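Long-range contact in OsmC family protein (Rhodothermus marinus, PDB 5CML), which probably hydrolyses carboxyl esters through its serine-esterase domain, the part in this structure, which belongs to a longer protein that also carries an OsmC domain: residues L20-D25 / G58-R63. Residues are numbered along the deposited sequence; the frame is centred on the assembly and turned at random.
Sequences LDLPVD and GYAVLR
Asp21 and Arg63 meet because both first torsions set CG anti to the carbonyl carbon (chi1 -62° and -69°), while a bend at chi3 of Arg63 swings its guanidinium across to the carboxylate. The grip is side-on and bidentate: Arg63 NE reaches Asp21 OD2 at 2.8 Å, and Arg63 NH2 reaches Asp21 OD1 at 2.9 Å through the syn lone pair of that oxygen. The two flat groups are turned 37° apart, and the NE bond is the more bent of the two. OD2 is also hydrogen-bonded to Ser51 on helix 45-56, which packs over the face that carries Asp21 and Val61.

Beneath the ion pair, Asp21 and Val61 form an antiparallel hydrogen-bonded pair, with N–O distances of 2.8 Å both from Asp21 N to Val61 O and from Val61 N to Asp21 O. On the opposite face, that of Leu20 and Leu62, Leu20 CB lies 4.1 Å from Leu62 CD1. Farther along, the Pro23 ring lies against the carbonyls of Gly58 and Tyr59, its CD 3.3 Å from Tyr59 O. A leucine in place of Arg63 would probably leave the buried Asp21 carboxylate without its counter-charge, with Ser51 as a neutral partner. The contact joins strands 15-22 and 59-65 at the antiparallel margin of an alpha/beta-hydrolase sheet, where the paired charges probably make a buried carboxylate tolerable and keep it ionised.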
loop_
_atom_site.group_PDB
_atom_site.type_symbol
_atom_site.label_atom_id
_atom_site.label_comp_id
_atom_site.label_asym_id
_atom_site.label_seq_id
_atom_site.Cartn_x
_atom_site.Cartn_y
_atom_site.Cartn_z
ATOM N N LEU A 20 -9.405 1.434 11.128
ATOM C CA LEU A 20 -10.202 0.384 10.520
ATOM C C LEU A 20 -11.543 0.960 10.080
ATOM O O LEU A 20 -12.311 1.458 10.895
ATOM C CB LEU A 20 -10.406 -0.773 11.507
ATOM C CG LEU A 20 -11.277 -1.920 11.009
ATOM C CD1 LEU A 20 -10.648 -2.594 9.809
ATOM C CD2 LEU A 20 -11.521 -2.912 12.136
ATOM N N ASP A 21 -11.790 0.921 8.779
ATOM C CA ASP A 21 -13.006 1.457 8.185
ATOM C C ASP A 21 -13.927 0.292 7.855
ATOM O O ASP A 21 -13.528 -0.627 7.127
ATOM C CB ASP A 21 -12.680 2.245 6.910
ATOM C CG ASP A 21 -11.790 3.461 7.160
ATOM O OD1 ASP A 21 -11.657 3.918 8.304
ATOM O OD2 ASP A 21 -11.218 3.986 6.185
ATOM N N LEU A 22 -15.117 0.284 8.453
ATOM C CA LEU A 22 -16.032 -0.842 8.352
ATOM C C LEU A 22 -17.238 -0.487 7.487
ATOM O O LEU A 22 -17.708 0.646 7.529
ATOM C CB LEU A 22 -16.499 -1.249 9.748
ATOM C CG LEU A 22 -15.384 -1.760 10.674
ATOM C CD1 LEU A 22 -15.841 -1.748 12.091
ATOM C CD2 LEU A 22 -14.934 -3.164 10.282
ATOM N N PRO A 23 -17.762 -1.455 6.716
ATOM C CA PRO A 23 -18.926 -1.174 5.874
ATOM C C PRO A 23 -20.228 -1.327 6.668
ATOM O O PRO A 23 -20.193 -1.784 7.828
ATOM C CB PRO A 23 -18.825 -2.241 4.798
ATOM C CG PRO A 23 -18.279 -3.390 5.487
ATOM C CD PRO A 23 -17.279 -2.829 6.495
ATOM N N VAL A 24 -21.351 -1.011 6.032
ATOM C CA VAL A 24 -22.670 -1.290 6.599
ATOM C C VAL A 24 -22.916 -2.799 6.725
ATOM O O VAL A 24 -23.525 -3.257 7.703
ATOM C CB VAL A 24 -23.776 -0.621 5.724
ATOM C CG1 VAL A 24 -25.167 -1.020 6.146
ATOM C CG2 VAL A 24 -23.635 0.859 5.839
ATOM N N ASP A 25 -22.478 -3.557 5.727
ATOM C CA ASP A 25 -22.548 -5.011 5.765
ATOM C C ASP A 25 -22.001 -5.532 7.106
ATOM O O ASP A 25 -20.863 -5.243 7.456
ATOM C CB ASP A 25 -21.735 -5.640 4.618
ATOM C CG ASP A 25 -21.943 -4.946 3.247
ATOM O OD1 ASP A 25 -22.093 -5.688 2.239
ATOM O OD2 ASP A 25 -21.898 -3.687 3.150
ATOM N N GLY A 58 -18.793 -2.631 0.325
ATOM C CA GLY A 58 -18.888 -3.712 1.290
ATOM C C GLY A 58 -17.576 -4.206 1.872
ATOM O O GLY A 58 -17.559 -5.174 2.635
ATOM N N TYR A 59 -16.471 -3.557 1.518
ATOM C CA TYR A 59 -15.169 -3.937 2.074
ATOM C C TYR A 59 -14.940 -3.328 3.442
ATOM O O TYR A 59 -15.472 -2.259 3.754
ATOM C CB TYR A 59 -14.026 -3.475 1.165
ATOM C CG TYR A 59 -13.956 -4.114 -0.189
ATOM C CD1 TYR A 59 -14.700 -3.622 -1.251
ATOM C CD2 TYR A 59 -13.086 -5.171 -0.427
ATOM C CE1 TYR A 59 -14.600 -4.188 -2.511
ATOM C CE2 TYR A 59 -12.978 -5.751 -1.673
ATOM C CZ TYR A 59 -13.744 -5.252 -2.719
ATOM O OH TYR A 59 -13.660 -5.816 -3.965
ATOM N N ALA A 60 -14.130 -4.005 4.256
ATOM C CA ALA A 60 -13.528 -3.373 5.414
ATOM C C ALA A 60 -12.097 -3.069 5.049
ATOM O O ALA A 60 -11.460 -3.867 4.368
ATOM C CB ALA A 60 -13.610 -4.282 6.669
ATOM N N VAL A 61 -11.591 -1.935 5.518
ATOM C CA VAL A 61 -10.255 -1.467 5.123
ATOM C C VAL A 61 -9.429 -1.079 6.349
ATOM O O VAL A 61 -9.843 -0.205 7.128
ATOM C CB VAL A 61 -10.338 -0.234 4.175
ATOM C CG1 VAL A 61 -8.950 0.175 3.727
ATOM C CG2 VAL A 61 -11.194 -0.508 2.936
ATOM N N LEU A 62 -8.276 -1.726 6.516
ATOM C CA LEU A 62 -7.318 -1.333 7.546
ATOM C C LEU A 62 -6.276 -0.428 6.893
ATOM O O LEU A 62 -5.441 -0.877 6.097
ATOM C CB LEU A 62 -6.650 -2.545 8.195
ATOM C CG LEU A 62 -5.707 -2.238 9.369
ATOM C CD1 LEU A 62 -6.489 -1.703 10.580
ATOM C CD2 LEU A 62 -4.932 -3.466 9.768
ATOM N N ARG A 63 -6.326 0.847 7.247
ATOM C CA ARG A 63 -5.375 1.819 6.741
ATOM C C ARG A 63 -4.152 1.825 7.615
ATOM O O ARG A 63 -4.232 2.072 8.821
ATOM C CB ARG A 63 -5.997 3.203 6.710
ATOM C CG ARG A 63 -7.080 3.340 5.689
ATOM C CD ARG A 63 -7.599 4.731 5.656
ATOM N NE ARG A 63 -8.667 4.966 6.626
ATOM C CZ ARG A 63 -8.680 5.961 7.505
ATOM N NH1 ARG A 63 -7.645 6.800 7.604
ATOM N NH2 ARG A 63 -9.731 6.099 8.306
#